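Local coordinates for protein TSSL1 (Pseudomonas aeruginosa, PDB 4B62) that probably anchors the type VI secretion machinery to the cell wall, this chain being its OmpA-like peptidoglycan-binding module, at residues I42-L47 against F59-L63; Q76-H82 against R146-F152. All blocks are in the same frame, centred on the assembly; numbering follows the deposited sequence.

Contact 1: I42-L47 against F59-L63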
loop_
_atom_site.group_PDB
_atom_site.type_symbol
_atom_site.label_atom_id
_atom_site.label_comp_id
_atom_site.label_asym_id
_atom_site.label_seq_id
_atom_site.Cartn_x
_atom_site.Cartn_y
_atom_site.Cartn_z
ATOM N N ILE A 42 0.974 -4.156 1.908
ATOM C CA ILE A 42 0.269 -3.849 3.145
ATOM C C ILE A 42 -1.216 -4.156 2.942
ATOM O O ILE A 42 -1.866 -3.559 2.077
ATOM C CB ILE A 42 0.429 -2.374 3.557
ATOM C CG1 ILE A 42 1.888 -1.926 3.480
ATOM C CG2 ILE A 42 -0.159 -2.163 4.952
ATOM C CD1 ILE A 42 2.149 -0.518 3.947
ATOM N N ARG A 43 -1.762 -5.101 3.714
ATOM C CA ARG A 43 -3.194 -5.359 3.684
ATOM C C ARG A 43 -3.944 -4.060 4.016
ATOM O O ARG A 43 -3.519 -3.284 4.896
ATOM C CB ARG A 43 -3.592 -6.432 4.709
ATOM C CG ARG A 43 -3.197 -7.889 4.447
ATOM C CD ARG A 43 -3.797 -8.725 5.584
ATOM N NE ARG A 43 -3.701 -10.188 5.505
ATOM C CZ ARG A 43 -2.679 -10.923 5.950
ATOM N NH1 ARG A 43 -1.602 -10.345 6.473
ATOM N NH2 ARG A 43 -2.724 -12.252 5.849
ATOM N N GLY A 44 -5.068 -3.840 3.345
ATOM C CA GLY A 44 -5.900 -2.670 3.639
ATOM C C GLY A 44 -6.285 -2.583 5.107
ATOM O O GLY A 44 -6.396 -1.487 5.647
ATOM N N ASP A 45 -6.483 -3.739 5.747
ATOM C CA ASP A 45 -6.888 -3.771 7.154
ATOM C C ASP A 45 -5.849 -3.133 8.080
ATOM O O ASP A 45 -6.182 -2.764 9.202
ATOM C CB ASP A 45 -7.136 -5.205 7.651
ATOM C CG ASP A 45 -8.090 -5.998 6.770
ATOM O OD1 ASP A 45 -9.119 -5.458 6.313
ATOM O OD2 ASP A 45 -7.803 -7.194 6.546
ATOM N N GLU A 46 -4.595 -3.036 7.643
ATOM C CA GLU A 46 -3.539 -2.418 8.449
ATOM C C GLU A 46 -3.547 -0.893 8.400
ATOM O O GLU A 46 -2.813 -0.278 9.168
ATOM C CB GLU A 46 -2.153 -2.923 8.028
ATOM C CG GLU A 46 -1.970 -4.429 8.139
ATOM C CD GLU A 46 -2.084 -4.973 9.547
ATOM O OE1 GLU A 46 -1.978 -4.188 10.514
ATOM O OE2 GLU A 46 -2.277 -6.200 9.664
ATOM N N LEU A 47 -4.347 -0.311 7.496
ATOM C CA LEU A 47 -4.343 1.134 7.236
ATOM C C LEU A 47 -5.696 1.805 7.351
ATOM O O LEU A 47 -5.781 2.917 7.867
ATOM C CB LEU A 47 -3.789 1.394 5.837
ATOM C CG LEU A 47 -2.302 1.072 5.678
ATOM C CD1 LEU A 47 -1.954 1.125 4.198
ATOM C CD2 LEU A 47 -1.391 1.991 6.485
ATOM N N PHE A 59 -3.021 4.205 12.758
ATOM C CA PHE A 59 -2.175 3.426 11.840
ATOM C C PHE A 59 -1.283 4.280 10.958
ATOM O O PHE A 59 -0.457 3.756 10.205
ATOM C CB PHE A 59 -3.027 2.483 10.996
ATOM C CG PHE A 59 -3.885 1.553 11.814
ATOM C CD1 PHE A 59 -3.445 1.077 13.055
ATOM C CD2 PHE A 59 -5.128 1.175 11.368
ATOM C CE1 PHE A 59 -4.226 0.234 13.818
ATOM C CE2 PHE A 59 -5.916 0.332 12.131
ATOM C CZ PHE A 59 -5.462 -0.130 13.352
ATOM N N GLN A 60 -1.422 5.596 11.058
ATOM C CA GLN A 60 -0.496 6.492 10.381
ATOM C C GLN A 60 0.979 6.238 10.694
ATOM O O GLN A 60 1.813 6.393 9.806
ATOM C CB GLN A 60 -0.895 7.943 10.581
ATOM C CG GLN A 60 -2.119 8.239 9.743
ATOM C CD GLN A 60 -2.608 9.651 9.837
ATOM O OE1 GLN A 60 -1.886 10.542 10.250
ATOM N NE2 GLN A 60 -3.855 9.862 9.438
ATOM N N PRO A 61 1.309 5.819 11.931
ATOM C CA PRO A 61 2.729 5.570 12.172
ATOM C C PRO A 61 3.329 4.477 11.272
ATOM O O PRO A 61 4.510 4.526 10.969
ATOM C CB PRO A 61 2.762 5.179 13.638
ATOM C CG PRO A 61 1.604 5.909 14.244
ATOM C CD PRO A 61 0.533 5.809 13.187
ATOM N N LEU A 62 2.518 3.511 10.835
ATOM C CA LEU A 62 3.014 2.499 9.900
ATOM C C LEU A 62 3.479 3.156 8.599
ATOM O O LEU A 62 4.582 2.879 8.104
ATOM C CB LEU A 62 1.953 1.433 9.631
ATOM C CG LEU A 62 2.266 0.402 8.538
ATOM C CD1 LEU A 62 3.570 -0.337 8.837
ATOM C CD2 LEU A 62 1.116 -0.587 8.380
ATOM N N LEU A 63 2.652 4.039 8.045
ATOM C CA LEU A 63 3.058 4.759 6.833
ATOM C C LEU A 63 4.219 5.696 7.107
ATOM O O LEU A 63 5.051 5.924 6.240
ATOM C CB LEU A 63 1.900 5.513 6.204
ATOM C CG LEU A 63 0.903 4.677 5.429
ATOM C CD1 LEU A 63 -0.057 5.601 4.714
ATOM C CD2 LEU A 63 1.583 3.764 4.407
#

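Contact 2: Q76-H82 against R146-F152. With EDO (1,2-ethanediol), chain B.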
loop_
_atom_site.group_PDB
_atom_site.type_symbol
_atom_site.label_atom_id
_atom_site.label_comp_id
_atom_site.label_asym_id
_atom_site.label_seq_id
_atom_site.Cartn_x
_atom_site.Cartn_y
_atom_site.Cartn_z
ATOM N N GLN A 76 11.933 6.561 -7.369
ATOM C CA GLN A 76 10.528 6.807 -7.696
ATOM C C GLN A 76 9.651 5.754 -6.995
ATOM O O GLN A 76 10.112 4.634 -6.747
ATOM C CB GLN A 76 10.350 6.698 -9.214
ATOM C CG GLN A 76 8.991 7.124 -9.761
ATOM C CD GLN A 76 8.762 8.611 -9.736
ATOM O OE1 GLN A 76 9.705 9.387 -9.615
ATOM N NE2 GLN A 76 7.506 9.016 -9.897
ATOM N N VAL A 77 8.399 6.107 -6.698
ATOM C CA VAL A 77 7.504 5.211 -5.982
ATOM C C VAL A 77 6.167 5.088 -6.686
ATOM O O VAL A 77 5.541 6.087 -7.053
ATOM C CB VAL A 77 7.275 5.668 -4.526
ATOM C CG1 VAL A 77 6.318 4.718 -3.820
ATOM C CG2 VAL A 77 8.602 5.721 -3.793
ATOM N N LEU A 78 5.743 3.842 -6.881
ATOM C CA LEU A 78 4.419 3.508 -7.424
ATOM C C LEU A 78 3.599 2.839 -6.320
ATOM O O LEU A 78 4.099 1.936 -5.634
ATOM C CB LEU A 78 4.566 2.562 -8.619
ATOM C CG LEU A 78 3.286 1.912 -9.147
ATOM C CD1 LEU A 78 2.406 2.939 -9.843
ATOM C CD2 LEU A 78 3.613 0.726 -10.053
ATOM N N VAL A 79 2.354 3.284 -6.164
ATOM C CA VAL A 79 1.427 2.651 -5.245
ATOM C C VAL A 79 0.265 2.075 -6.048
ATOM O O VAL A 79 -0.463 2.824 -6.706
ATOM C CB VAL A 79 0.883 3.638 -4.188
ATOM C CG1 VAL A 79 0.040 2.888 -3.168
ATOM C CG2 VAL A 79 2.013 4.386 -3.517
ATOM N N THR A 80 0.085 0.759 -5.998
ATOM C CA THR A 80 -1.086 0.137 -6.605
ATOM C C THR A 80 -2.046 -0.291 -5.503
ATOM O O THR A 80 -1.621 -0.750 -4.428
ATOM C CB THR A 80 -0.731 -1.050 -7.506
ATOM O OG1 THR A 80 -0.103 -2.086 -6.746
ATOM C CG2 THR A 80 0.194 -0.594 -8.647
ATOM N N GLY A 81 -3.329 -0.073 -5.767
ATOM C CA GLY A 81 -4.402 -0.403 -4.841
ATOM C C GLY A 81 -5.238 -1.546 -5.398
ATOM O O GLY A 81 -5.509 -1.601 -6.608
ATOM N N HIS A 82 -5.678 -2.436 -4.507
ATOM C CA HIS A 82 -6.365 -3.664 -4.882
ATOM C C HIS A 82 -7.525 -3.922 -3.941
ATOM O O HIS A 82 -7.454 -3.587 -2.751
ATOM C CB HIS A 82 -5.406 -4.848 -4.804
ATOM C CG HIS A 82 -4.171 -4.638 -5.603
ATOM N ND1 HIS A 82 -4.021 -5.116 -6.891
ATOM C CD2 HIS A 82 -3.041 -3.953 -5.309
ATOM C CE1 HIS A 82 -2.845 -4.731 -7.346
ATOM N NE2 HIS A 82 -2.229 -4.027 -6.413
ATOM N N ARG A 146 -5.454 -4.573 -0.491
ATOM C CA ARG A 146 -4.086 -4.244 -0.145
ATOM C C ARG A 146 -3.595 -3.087 -0.992
ATOM O O ARG A 146 -4.184 -2.762 -2.038
ATOM C CB ARG A 146 -3.167 -5.454 -0.390
ATOM C CG ARG A 146 -2.879 -5.712 -1.867
ATOM C CD ARG A 146 -2.347 -7.101 -2.112
ATOM N NE ARG A 146 -1.878 -7.274 -3.479
ATOM C CZ ARG A 146 -2.633 -7.596 -4.526
ATOM N NH1 ARG A 146 -3.937 -7.857 -4.418
ATOM N NH2 ARG A 146 -2.034 -7.699 -5.719
ATOM N N VAL A 147 -2.496 -2.491 -0.546
ATOM C CA VAL A 147 -1.677 -1.663 -1.417
ATOM C C VAL A 147 -0.310 -2.335 -1.577
ATOM O O VAL A 147 0.179 -3.020 -0.667
ATOM C CB VAL A 147 -1.504 -0.202 -0.914
ATOM C CG1 VAL A 147 -2.850 0.500 -0.905
ATOM C CG2 VAL A 147 -0.852 -0.132 0.452
ATOM N N GLU A 148 0.280 -2.145 -2.759
ATOM C CA GLU A 148 1.649 -2.530 -3.017
ATOM C C GLU A 148 2.413 -1.258 -3.317
ATOM O O GLU A 148 2.093 -0.541 -4.271
ATOM C CB GLU A 148 1.742 -3.535 -4.172
ATOM C CG GLU A 148 1.102 -4.878 -3.848
ATOM C CD GLU A 148 1.319 -5.964 -4.904
ATOM O OE1 GLU A 148 2.118 -5.743 -5.854
ATOM O OE2 GLU A 148 0.682 -7.046 -4.767
ATOM N N ILE A 149 3.415 -0.983 -2.492
ATOM C CA ILE A 149 4.225 0.219 -2.606
ATOM C C ILE A 149 5.581 -0.200 -3.194
ATOM O O ILE A 149 6.359 -0.895 -2.546
ATOM C CB ILE A 149 4.434 0.887 -1.237
ATOM C CG1 ILE A 149 3.087 1.246 -0.607
ATOM C CG2 ILE A 149 5.300 2.135 -1.359
ATOM C CD1 ILE A 149 3.163 1.621 0.860
ATOM N N THR A 150 5.843 0.200 -4.433
ATOM C CA THR A 150 7.063 -0.177 -5.120
ATOM C C THR A 150 7.999 1.013 -5.138
ATOM O O THR A 150 7.633 2.073 -5.637
ATOM C CB THR A 150 6.754 -0.611 -6.564
ATOM O OG1 THR A 150 5.974 -1.810 -6.545
ATOM C CG2 THR A 150 8.024 -0.872 -7.348
ATOM N N VAL A 151 9.204 0.833 -4.597
ATOM C CA VAL A 151 10.266 1.825 -4.735
ATOM C C VAL A 151 11.275 1.254 -5.726
ATOM O O VAL A 151 11.759 0.128 -5.582
ATOM C CB VAL A 151 10.947 2.241 -3.400
ATOM C CG1 VAL A 151 11.703 1.104 -2.762
ATOM C CG2 VAL A 151 11.900 3.408 -3.636
ATOM N N PHE A 152 11.586 2.066 -6.714
ATOM C CA PHE A 152 12.551 1.726 -7.742
ATOM C C PHE A 152 13.964 2.125 -7.311
ATOM O O PHE A 152 14.158 2.789 -6.311
ATOM C CB PHE A 152 12.164 2.434 -9.039
ATOM C CG PHE A 152 10.831 1.995 -9.581
ATOM C CD1 PHE A 152 10.746 0.888 -10.400
ATOM C CD2 PHE A 152 9.657 2.672 -9.276
ATOM C CE1 PHE A 152 9.529 0.469 -10.916
ATOM C CE2 PHE A 152 8.431 2.261 -9.780
ATOM C CZ PHE A 152 8.369 1.157 -10.600
HETATM C C1 EDO B . 4.950 -4.184 -8.505
HETATM O O1 EDO B . 6.305 -3.697 -8.523
HETATM C C2 EDO B . 4.804 -5.582 -9.105
HETATM O O2 EDO B . 5.588 -6.534 -8.370
HETATM O O HOH W 1 1.750 -3.781 -7.717
#

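Contact 1: I42-L47 against F59-L63
Leu47 and Leu63 make the tight side of this contact: methyl CD2 of Leu47 sits 3.7 Å from CG of Leu63, and the two side chains cross at about a right angle. The CB of Leu47 points away from the helix, yet its methyl CD2 comes back to touch both Leu62 and Leu63. Leu62 adds a second apolar contact. With CG anti to the backbone N (chi1 173°), its CD2 lies 4.0 Å from Ile42 CG2 on the strand and 4.1 Å from Leu47 CD2 beyond the 3-10 turn. In the OmpA-like fold this is where strand 37-43 runs out through that turn, and the N-terminal part of helix 60-72 lays Leu62 and Leu63 against the apolar face of the sheet; Val147 of the adjacent strand also touches Ile42. Toward solvent the packing changes character. Phe59 meets backbone rather than methyl groups: its CB is 3.3 Å from Glu46 O, while Leu47 O lies at the ring edge, 4.0 Å from CD2 of Phe59. No hydrogen bond joins the two segments, and the carboxylates pair outside them, Asp45 with Arg145 and Glu46 with Arg28, both as salt bridges.

Contact 2: Q76-H82 against R146-F152
His82 and Arg146 face each other at one end of two antiparallel strands, the guanidinium of Arg146 lying flat on the imidazole with the planes 18° and the centres 3.6 Å apart. NH2 of Arg146 stands over the ring centre, and Arg146 NH1 comes 3.4 Å from His82 CB. Each group is steadied by its own strand. Arg146 grips Glu148 OE2 side-on with NE and NH2, a salt bridge in the guanidinium plane, NE 2.9 Å from OE2, while His82 NE2 shares a hydrogen bond of 2.9 Å with Thr80 OG1. A water links that hydroxyl to Glu148 OE1 across the strands. Further out, the carbonyls of Glu130, in a loop, and Asn144, ending helix 138-144, accept from Arg146 NH2 and NH1 respectively and help hold the guanidinium. The ladder continues through paired backbone bonds at Thr80-Glu148 and Leu78-Thr150, the nearly straight bond from Thr150 N to Leu78 O being 2.7 Å long. On the other face Val77 CG1 packs 3.7 Å from Ile149 CG2, and helix 96-115 lies against Val79 and Ile149. Such central antiparallel strands, apolar toward the helices and mixed on the reverse, where Leu78 and Phe152 join the polar residues, belong to the OmpA-like domain's mixed sheet.

Both contacts work on one sheet, since strands 37-43 and 146-152 are neighbours in it and Ile42 O probably accepts a hydrogen bond from Val147 N. Contact 2 lies within the sheet, largely buried and held by a backbone ladder with a charged and aromatic cluster at one end; contact 1 joins the end of a strand to a helix, is partly buried, and depends on apolar packing without a hydrogen bond across it. Their centres are 13 Å apart, yet Ile42 CD1 meets Ile149 CD1 on the apolar face. The general lesson is that backbone bonds set strand register, whereas side-chain packing seats the helix on the sheet.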